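Long-range contacts in colicin B (Escherichia coli, PDB 1RH1), which kills Escherichia coli and close relatives by forming channels that depolarise the cytoplasmic membrane and dissipate cellular energy: residues P47-S53 with E77-W83; P117-A121 with I184-I188; W396-A401 with R428-I432. All blocks are in the same frame, centred on the assembly; numbering follows the deposited sequence.

Interaction 1: residues P47-S53 with E77-W83; sequences PGWGDYS and ELEEGDW
Tyr52 and Glu77 each carry CG beside the backbone N and anti to the carbonyl carbon (chi1 -57° and -81°), which brings the phenol and the extended Glu77 chain together at about a right angle. Tyr52 OH donates to Glu77 OE1 at 2.8 Å, on the anti lone pair, the one turned away from the other carboxylate oxygen. The middle of the phenol ring lies against Asp82: CB sits over its centre in a CH-pi contact, 3.6 Å from the centroid, and OD2 lies over the same face. Two further CH-pi contacts use glycines. Gly48 CA lies over the six-membered ring of Trp83, and Gly81 CA rests on a face of Trp49, 3.7 Å from the centroid of its five-membered ring. Trp83 turns its indole N-H to the backbone, NE1 reaching Ser53 O at 2.8 Å from a position tilted out of the carbonyl plane. Gly81 O is gripped by two amides from opposite faces of its plane: Gly50 N at 3.0 Å, from above it, and Gly48 N at 3.2 Å. Pro47 CB adds an apolar touch on Leu78 CD1. A type I beta turn from Leu78 to Gly81 presents this carbonyl. The contact joins two irregular loops by aromatic rings laid on the partner's backbone and CB atoms, and by backbone bonds. Asp82 OD1 accepts from Leu59 N, tying the second loop to the chain just ahead of strand 62-64. The pair lies at the surface: loop 47-53 runs between strands 20-22 and 62-64, while loop 77-83 connects strand 70-73 to strand 87-90.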
loop_
_atom_site.group_PDB
_atom_site.type_symbol
_atom_site.label_atom_id
_atom_site.label_comp_id
_atom_site.label_asym_id
_atom_site.label_seq_id
_atom_site.Cartn_x
_atom_site.Cartn_y
_atom_site.Cartn_z
ATOM N N PRO A 47 -37.350 -27.378 7.086
ATOM C CA PRO A 47 -37.349 -26.878 5.713
ATOM C C PRO A 47 -37.618 -27.946 4.673
ATOM O O PRO A 47 -37.094 -29.054 4.793
ATOM C CB PRO A 47 -35.995 -26.222 5.567
ATOM C CG PRO A 47 -35.113 -26.955 6.536
ATOM C CD PRO A 47 -36.054 -27.079 7.708
ATOM N N GLY A 48 -38.477 -27.620 3.699
ATOM C CA GLY A 48 -38.849 -28.546 2.656
ATOM C C GLY A 48 -40.347 -28.619 2.460
ATOM O O GLY A 48 -40.781 -28.831 1.329
ATOM N N TRP A 49 -41.152 -28.380 3.515
ATOM C CA TRP A 49 -42.599 -28.562 3.470
ATOM C C TRP A 49 -43.401 -27.850 2.413
ATOM O O TRP A 49 -44.472 -28.341 2.040
ATOM C CB TRP A 49 -43.282 -28.201 4.808
ATOM C CG TRP A 49 -43.549 -26.729 5.143
ATOM C CD1 TRP A 49 -44.633 -25.993 4.687
ATOM C CD2 TRP A 49 -42.743 -26.007 5.944
ATOM N NE1 TRP A 49 -44.509 -24.788 5.199
ATOM C CE2 TRP A 49 -43.390 -24.766 5.958
ATOM C CE3 TRP A 49 -41.575 -26.253 6.639
ATOM C CZ2 TRP A 49 -42.840 -23.724 6.706
ATOM C CZ3 TRP A 49 -41.024 -25.215 7.387
ATOM C CH2 TRP A 49 -41.649 -23.960 7.421
ATOM N N GLY A 50 -42.942 -26.699 1.930
ATOM C CA GLY A 50 -43.713 -25.944 0.944
ATOM C C GLY A 50 -43.787 -26.654 -0.392
ATOM O O GLY A 50 -43.285 -27.771 -0.561
ATOM N N ASP A 51 -44.413 -25.966 -1.342
ATOM C CA ASP A 51 -44.520 -26.472 -2.697
ATOM C C ASP A 51 -43.232 -26.210 -3.481
ATOM O O ASP A 51 -43.110 -25.286 -4.288
ATOM C CB ASP A 51 -45.720 -25.802 -3.326
ATOM C CG ASP A 51 -46.077 -26.293 -4.716
ATOM O OD1 ASP A 51 -46.248 -27.499 -4.927
ATOM O OD2 ASP A 51 -46.193 -25.444 -5.596
ATOM N N TYR A 52 -42.227 -27.040 -3.182
ATOM C CA TYR A 52 -40.889 -27.019 -3.764
ATOM C C TYR A 52 -40.357 -28.414 -4.089
ATOM O O TYR A 52 -40.924 -29.442 -3.697
ATOM C CB TYR A 52 -39.923 -26.362 -2.805
ATOM C CG TYR A 52 -40.375 -24.963 -2.444
ATOM C CD1 TYR A 52 -41.016 -24.752 -1.228
ATOM C CD2 TYR A 52 -40.194 -23.909 -3.347
ATOM C CE1 TYR A 52 -41.485 -23.478 -0.915
ATOM C CE2 TYR A 52 -40.666 -22.636 -3.030
ATOM C CZ TYR A 52 -41.313 -22.434 -1.815
ATOM O OH TYR A 52 -41.827 -21.195 -1.512
ATOM N N SER A 53 -39.226 -28.481 -4.797
ATOM C CA SER A 53 -38.671 -29.769 -5.172
ATOM C C SER A 53 -37.800 -30.433 -4.094
ATOM O O SER A 53 -36.975 -29.773 -3.444
ATOM C CB SER A 53 -37.881 -29.583 -6.456
ATOM O OG SER A 53 -37.668 -30.848 -7.063
ATOM N N GLU A 77 -37.326 -17.715 0.556
ATOM C CA GLU A 77 -38.619 -18.330 0.838
ATOM C C GLU A 77 -38.641 -19.423 1.907
ATOM O O GLU A 77 -39.417 -20.372 1.819
ATOM C CB GLU A 77 -39.156 -18.860 -0.495
ATOM C CG GLU A 77 -39.777 -17.711 -1.264
ATOM C CD GLU A 77 -40.260 -17.987 -2.681
ATOM O OE1 GLU A 77 -40.731 -19.089 -2.970
ATOM O OE2 GLU A 77 -40.181 -17.070 -3.504
ATOM N N LEU A 78 -37.853 -19.303 2.978
ATOM C CA LEU A 78 -37.802 -20.342 3.993
ATOM C C LEU A 78 -39.133 -20.572 4.716
ATOM O O LEU A 78 -39.601 -21.715 4.855
ATOM C CB LEU A 78 -36.705 -20.001 5.017
ATOM C CG LEU A 78 -36.461 -21.040 6.122
ATOM C CD1 LEU A 78 -36.173 -22.397 5.503
ATOM C CD2 LEU A 78 -35.322 -20.615 6.995
ATOM N N GLU A 79 -39.722 -19.450 5.149
ATOM C CA GLU A 79 -40.993 -19.383 5.850
ATOM C C GLU A 79 -42.184 -19.729 4.975
ATOM O O GLU A 79 -43.224 -20.228 5.413
ATOM C CB GLU A 79 -41.166 -17.976 6.433
ATOM C CG GLU A 79 -40.910 -16.725 5.588
ATOM C CD GLU A 79 -39.467 -16.398 5.163
ATOM O OE1 GLU A 79 -38.521 -16.574 5.946
ATOM O OE2 GLU A 79 -39.278 -15.945 4.035
ATOM N N GLU A 80 -41.985 -19.457 3.686
ATOM C CA GLU A 80 -42.973 -19.735 2.674
ATOM C C GLU A 80 -42.884 -21.274 2.417
ATOM O O GLU A 80 -43.653 -21.846 1.656
ATOM C CB GLU A 80 -42.603 -18.687 1.505
ATOM C CG GLU A 80 -43.151 -17.158 1.542
ATOM C CD GLU A 80 -42.363 -15.827 1.889
ATOM O OE1 GLU A 80 -41.718 -15.675 2.891
ATOM O OE2 GLU A 80 -42.432 -14.819 1.209
ATOM N N GLY A 81 -42.039 -22.062 3.110
ATOM C CA GLY A 81 -41.959 -23.517 2.968
ATOM C C GLY A 81 -40.673 -24.148 2.388
ATOM O O GLY A 81 -40.403 -25.335 2.582
ATOM N N ASP A 82 -39.821 -23.406 1.667
ATOM C CA ASP A 82 -38.662 -23.911 0.937
ATOM C C ASP A 82 -37.554 -24.510 1.761
ATOM O O ASP A 82 -37.654 -24.592 2.988
ATOM C CB ASP A 82 -38.168 -22.735 0.095
ATOM C CG ASP A 82 -37.129 -22.948 -1.007
ATOM O OD1 ASP A 82 -36.199 -22.142 -1.046
ATOM O OD2 ASP A 82 -37.248 -23.875 -1.818
ATOM N N TRP A 83 -36.526 -24.962 1.032
ATOM C CA TRP A 83 -35.313 -25.492 1.616
ATOM C C TRP A 83 -34.394 -24.360 1.984
ATOM O O TRP A 83 -34.506 -23.240 1.483
ATOM C CB TRP A 83 -34.545 -26.372 0.661
ATOM C CG TRP A 83 -35.234 -27.666 0.292
ATOM C CD1 TRP A 83 -35.986 -27.761 -0.843
ATOM C CD2 TRP A 83 -35.195 -28.816 1.003
ATOM N NE1 TRP A 83 -36.435 -28.984 -0.863
ATOM C CE2 TRP A 83 -35.994 -29.636 0.217
ATOM C CE3 TRP A 83 -34.634 -29.296 2.168
ATOM C CZ2 TRP A 83 -36.252 -30.950 0.581
ATOM C CZ3 TRP A 83 -34.887 -30.617 2.545
ATOM C CH2 TRP A 83 -35.689 -31.441 1.758
HETATM O O HOH W 1 -37.236 -25.684 -4.697
#

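Interaction 2: residues P117-A121 with I184-I188; sequences PSRPA and IIGGI
Ala121 and Gly186 form an antiparallel hydrogen-bonded pair, with Ala121 N donating to Gly186 O at 2.6 Å and Gly186 N to Ala121 O at 3.0 Å. The first bond is nearly straight, 165° at the hydrogen. The second is more bent, 138°, although its donor lies in the carbonyl plane. Ala121 O also meets Ile185 CA at 3.1 Å in a CA-H...O contact. Just beyond the pair the chain turns a corner at Gly187 and Ile188, and Ile188 folds back over the other segment. Its CG1 stands between the backbone N and the carbonyl carbon (chi1 62°), and the branch continues extended, laying CD1 against the proline ring, 3.4 Å from Pro120 CD. CG2, the other branch, packs on the backbone instead, 3.5 Å from Arg119 N. One isoleucine thus straddles the Arg119-Pro120 link, with its long branch crossing the pyrrolidine obliquely. Pro120 CB, across the ring from CD, lies 3.6 Å from Gly186 O. Arg119 directs its polar end elsewhere: NE forms a salt bridge with Glu256, NH2 bonds to Gly258 O, and the group makes a cation-pi contact with Tyr259. Arg119 touches Thr18 and Pro120 touches Asp17, both of the TonB box, and Ser118 O takes a weak hydrogen bond from Thr18 OG1. Ala121 packs against Leu106 and Leu110 of helix 99-110. The reciprocal N-H...O bonds are those of an antiparallel ladder, which Ile184 and Val123 continue: strand 121-128 begins beside the end of strand 179-186, in the five-stranded antiparallel sheet.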
loop_
_atom_site.group_PDB
_atom_site.type_symbol
_atom_site.label_atom_id
_atom_site.label_comp_id
_atom_site.label_asym_id
_atom_site.label_seq_id
_atom_site.Cartn_x
_atom_site.Cartn_y
_atom_site.Cartn_z
ATOM N N PRO A 117 -0.213 5.957 -7.778
ATOM C CA PRO A 117 0.734 4.892 -8.006
ATOM C C PRO A 117 0.863 3.938 -6.842
ATOM O O PRO A 117 1.020 4.321 -5.682
ATOM C CB PRO A 117 2.003 5.627 -8.327
ATOM C CG PRO A 117 1.879 6.889 -7.514
ATOM C CD PRO A 117 0.455 7.250 -7.871
ATOM N N SER A 118 0.824 2.695 -7.304
ATOM C CA SER A 118 0.889 1.422 -6.599
ATOM C C SER A 118 -0.441 1.070 -5.962
ATOM O O SER A 118 -0.520 0.282 -5.012
ATOM C CB SER A 118 1.969 1.432 -5.515
ATOM O OG SER A 118 1.485 1.992 -4.304
ATOM N N ARG A 119 -1.479 1.696 -6.515
ATOM C CA ARG A 119 -2.813 1.524 -6.028
ATOM C C ARG A 119 -3.737 1.479 -7.212
ATOM O O ARG A 119 -3.579 2.282 -8.139
ATOM C CB ARG A 119 -3.191 2.675 -5.137
ATOM C CG ARG A 119 -2.844 2.351 -3.700
ATOM C CD ARG A 119 -3.496 3.300 -2.698
ATOM N NE ARG A 119 -4.919 3.371 -2.955
ATOM C CZ ARG A 119 -5.816 2.572 -2.390
ATOM N NH1 ARG A 119 -5.504 1.623 -1.504
ATOM N NH2 ARG A 119 -7.054 2.711 -2.820
ATOM N N PRO A 120 -4.737 0.578 -7.198
ATOM C CA PRO A 120 -5.575 0.287 -8.336
ATOM C C PRO A 120 -6.357 1.517 -8.782
ATOM O O PRO A 120 -6.325 2.546 -8.105
ATOM C CB PRO A 120 -6.399 -0.854 -7.839
ATOM C CG PRO A 120 -6.667 -0.474 -6.434
ATOM C CD PRO A 120 -5.300 -0.033 -6.009
ATOM N N ALA A 121 -6.978 1.479 -9.955
ATOM C CA ALA A 121 -7.756 2.596 -10.448
ATOM C C ALA A 121 -9.188 2.104 -10.588
ATOM O O ALA A 121 -9.419 0.916 -10.839
ATOM C CB ALA A 121 -7.243 3.033 -11.791
ATOM N N ILE A 184 -15.334 -1.068 -11.287
ATOM C CA ILE A 184 -14.372 -2.005 -11.841
ATOM C C ILE A 184 -12.980 -1.502 -11.539
ATOM O O ILE A 184 -12.579 -0.438 -11.987
ATOM C CB ILE A 184 -14.581 -2.164 -13.366
ATOM C CG1 ILE A 184 -13.475 -3.038 -13.899
ATOM C CG2 ILE A 184 -14.636 -0.826 -14.071
ATOM C CD1 ILE A 184 -13.556 -3.205 -15.406
ATOM N N ILE A 185 -12.215 -2.232 -10.750
ATOM C CA ILE A 185 -10.875 -1.784 -10.479
ATOM C C ILE A 185 -9.867 -2.474 -11.358
ATOM O O ILE A 185 -10.117 -3.496 -11.977
ATOM C CB ILE A 185 -10.547 -2.000 -8.994
ATOM C CG1 ILE A 185 -10.840 -3.376 -8.474
ATOM C CG2 ILE A 185 -11.419 -1.031 -8.249
ATOM C CD1 ILE A 185 -10.496 -3.595 -6.990
ATOM N N GLY A 186 -8.702 -1.884 -11.466
ATOM C CA GLY A 186 -7.634 -2.434 -12.273
ATOM C C GLY A 186 -6.403 -1.563 -12.193
ATOM O O GLY A 186 -6.369 -0.622 -11.409
ATOM N N GLY A 187 -5.373 -1.888 -12.967
ATOM C CA GLY A 187 -4.219 -1.011 -13.031
ATOM C C GLY A 187 -2.958 -1.488 -12.345
ATOM O O GLY A 187 -1.878 -1.193 -12.843
ATOM N N ILE A 188 -3.047 -2.112 -11.166
ATOM C CA ILE A 188 -1.888 -2.717 -10.518
ATOM C C ILE A 188 -2.046 -4.240 -10.583
ATOM O O ILE A 188 -3.086 -4.790 -10.967
ATOM C CB ILE A 188 -1.727 -2.285 -9.015
ATOM C CG1 ILE A 188 -2.885 -2.696 -8.117
ATOM C CG2 ILE A 188 -1.556 -0.781 -9.015
ATOM C CD1 ILE A 188 -2.737 -2.228 -6.660
#

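Interaction 3: residues W396-A401 with R428-I432; sequences WKAFNA and REKSI
Arg428 reaches across to Trp396 and Phe399 through a chain that leaves the helix with CG anti to the backbone N (chi1 -179°) and then bends at chi2 and chi3. That path slides the arginine past the tryptophan side chain, with CG 3.7 Å from Trp396 CE3 and the guanidinium nearly perpendicular to the indole. A single nitrogen, NH1, serves two backbone carbonyls, one in the last turn of helix 386-398 and one just past it. It donates to Trp396 O at 2.9 Å, with the oxygen in the guanidinium plane and NH1 in the carbonyl plane, and to Phe399 O at 2.8 Å, tilted from both planes. NH2 meanwhile lies against the methyl of Ala401, 3.5 Å from CB. The Phe399 ring takes Trp396 CZ3 over the centre of one face. Trp396 has CG beside its own backbone N (chi1 -85°), a rotation that presents a face of the indole to helix 420-435. Ser431 CB stands over that face, 4.0 Å from the centroid of the five-membered ring, while its OG bonds back to Ile427 O. Ile432 uses its CG1 branch, 3.6 Å from Trp396 CB, and its CD1 extends to Lys397 CG. Trp396 also makes an edge-to-face contact with Phe475, and Phe399 packs on helix 457-472. Within the helical pore-forming domain, NH1 thus ties the C-terminal turn of helix 386-398 to helix 420-435, with Trp396, Ser431 and Ile432 packed beside it; a positive guanidinium here would be expected to offset the helix dipole.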
loop_
_atom_site.group_PDB
_atom_site.type_symbol
_atom_site.label_atom_id
_atom_site.label_comp_id
_atom_site.label_asym_id
_atom_site.label_seq_id
_atom_site.Cartn_x
_atom_site.Cartn_y
_atom_site.Cartn_z
ATOM N N TRP A 396 33.554 28.666 8.908
ATOM C CA TRP A 396 32.230 28.456 9.438
ATOM C C TRP A 396 31.520 29.775 9.741
ATOM O O TRP A 396 30.330 29.894 9.475
ATOM C CB TRP A 396 32.367 27.595 10.658
ATOM C CG TRP A 396 32.404 26.113 10.319
ATOM C CD1 TRP A 396 33.509 25.353 10.563
ATOM C CD2 TRP A 396 31.367 25.400 9.783
ATOM N NE1 TRP A 396 33.180 24.149 10.190
ATOM C CE2 TRP A 396 31.922 24.133 9.727
ATOM C CE3 TRP A 396 30.058 25.619 9.341
ATOM C CZ2 TRP A 396 31.176 23.070 9.231
ATOM C CZ3 TRP A 396 29.310 24.553 8.844
ATOM C CH2 TRP A 396 29.867 23.279 8.794
ATOM N N LYS A 397 32.197 30.830 10.218
ATOM C CA LYS A 397 31.604 32.135 10.488
ATOM C C LYS A 397 30.968 32.781 9.284
ATOM O O LYS A 397 30.104 33.628 9.415
ATOM C CB LYS A 397 32.626 33.099 10.986
ATOM C CG LYS A 397 33.222 32.693 12.292
ATOM C CD LYS A 397 34.050 33.871 12.718
ATOM C CE LYS A 397 33.961 34.017 14.221
ATOM N NZ LYS A 397 32.612 34.377 14.606
ATOM N N ALA A 398 31.408 32.416 8.083
ATOM C CA ALA A 398 30.863 32.958 6.857
ATOM C C ALA A 398 29.854 32.036 6.183
ATOM O O ALA A 398 29.154 32.422 5.238
ATOM C CB ALA A 398 31.996 33.234 5.918
ATOM N N PHE A 399 29.735 30.798 6.677
ATOM C CA PHE A 399 28.746 29.856 6.191
ATOM C C PHE A 399 27.354 30.466 6.244
ATOM O O PHE A 399 27.005 31.190 7.164
ATOM C CB PHE A 399 28.861 28.617 7.058
ATOM C CG PHE A 399 27.870 27.510 6.781
ATOM C CD1 PHE A 399 28.145 26.578 5.791
ATOM C CD2 PHE A 399 26.696 27.427 7.526
ATOM C CE1 PHE A 399 27.244 25.557 5.547
ATOM C CE2 PHE A 399 25.793 26.401 7.280
ATOM C CZ PHE A 399 26.069 25.466 6.289
ATOM N N ASN A 400 26.572 30.269 5.201
ATOM C CA ASN A 400 25.209 30.755 5.142
ATOM C C ASN A 400 24.347 29.608 5.627
ATOM O O ASN A 400 23.971 28.691 4.905
ATOM C CB ASN A 400 24.864 31.132 3.712
ATOM C CG ASN A 400 23.506 31.762 3.482
ATOM O OD1 ASN A 400 23.275 32.398 2.457
ATOM N ND2 ASN A 400 22.555 31.616 4.389
ATOM N N ALA A 401 24.070 29.651 6.922
ATOM C CA ALA A 401 23.194 28.698 7.555
ATOM C C ALA A 401 21.830 28.819 6.918
ATOM O O ALA A 401 21.255 27.781 6.625
ATOM C CB ALA A 401 23.067 29.008 9.014
ATOM N N ARG A 428 26.806 24.960 12.887
ATOM C CA ARG A 428 27.845 25.928 12.595
ATOM C C ARG A 428 28.498 26.440 13.866
ATOM O O ARG A 428 29.676 26.165 14.068
ATOM C CB ARG A 428 27.244 27.073 11.795
ATOM C CG ARG A 428 28.235 28.141 11.407
ATOM C CD ARG A 428 28.085 29.432 12.213
ATOM N NE ARG A 428 26.824 30.079 11.910
ATOM C CZ ARG A 428 26.600 30.724 10.764
ATOM N NH1 ARG A 428 27.568 30.812 9.849
ATOM N NH2 ARG A 428 25.375 31.203 10.498
ATOM N N GLU A 429 27.759 27.123 14.751
ATOM C CA GLU A 429 28.314 27.636 16.002
ATOM C C GLU A 429 28.976 26.558 16.852
ATOM O O GLU A 429 29.984 26.801 17.523
ATOM C CB GLU A 429 27.239 28.261 16.831
ATOM C CG GLU A 429 26.579 29.472 16.239
ATOM C CD GLU A 429 25.282 29.875 16.942
ATOM O OE1 GLU A 429 24.857 29.218 17.904
ATOM O OE2 GLU A 429 24.670 30.853 16.510
ATOM N N LYS A 430 28.398 25.351 16.782
ATOM C CA LYS A 430 28.894 24.220 17.523
ATOM C C LYS A 430 30.030 23.483 16.818
ATOM O O LYS A 430 30.747 22.714 17.456
ATOM C CB LYS A 430 27.709 23.306 17.814
ATOM C CG LYS A 430 26.874 24.025 18.858
ATOM C CD LYS A 430 25.521 23.430 19.140
ATOM C CE LYS A 430 24.919 24.307 20.227
ATOM N NZ LYS A 430 23.724 23.694 20.778
ATOM N N SER A 431 30.245 23.651 15.510
ATOM C CA SER A 431 31.444 23.107 14.901
ATOM C C SER A 431 32.553 24.089 15.227
ATOM O O SER A 431 33.681 23.673 15.468
ATOM C CB SER A 431 31.303 22.991 13.392
ATOM O OG SER A 431 30.424 21.936 13.011
ATOM N N ILE A 432 32.248 25.396 15.309
ATOM C CA ILE A 432 33.229 26.419 15.635
ATOM C C ILE A 432 33.799 26.111 16.990
ATOM O O ILE A 432 35.012 25.963 17.081
ATOM C CB ILE A 432 32.587 27.794 15.615
ATOM C CG1 ILE A 432 32.237 28.174 14.194
ATOM C CG2 ILE A 432 33.559 28.807 16.156
ATOM C CD1 ILE A 432 31.506 29.508 13.965
#

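How the interactions relate
The three contacts follow one another along the chain and do not touch. Interactions 1 and 2 both lie in the N-terminal, beta-rich part of the protein, their centres about 44 Å apart: the first joins surface loops beside the ten-strand mixed sheet, the second belongs to the five-stranded antiparallel sheet and lies near the centre of the chain. Interaction 3 belongs to the helical pore-forming domain, about 49 Å from interaction 2 and 88 Å from interaction 1, centre to centre, and on the opposite side of the chain's centre from interaction 1. The long helix 291-340 comes between in sequence; interactions 1 and 2 therefore belong with the TonB box, and interaction 3 with the channel-forming helices.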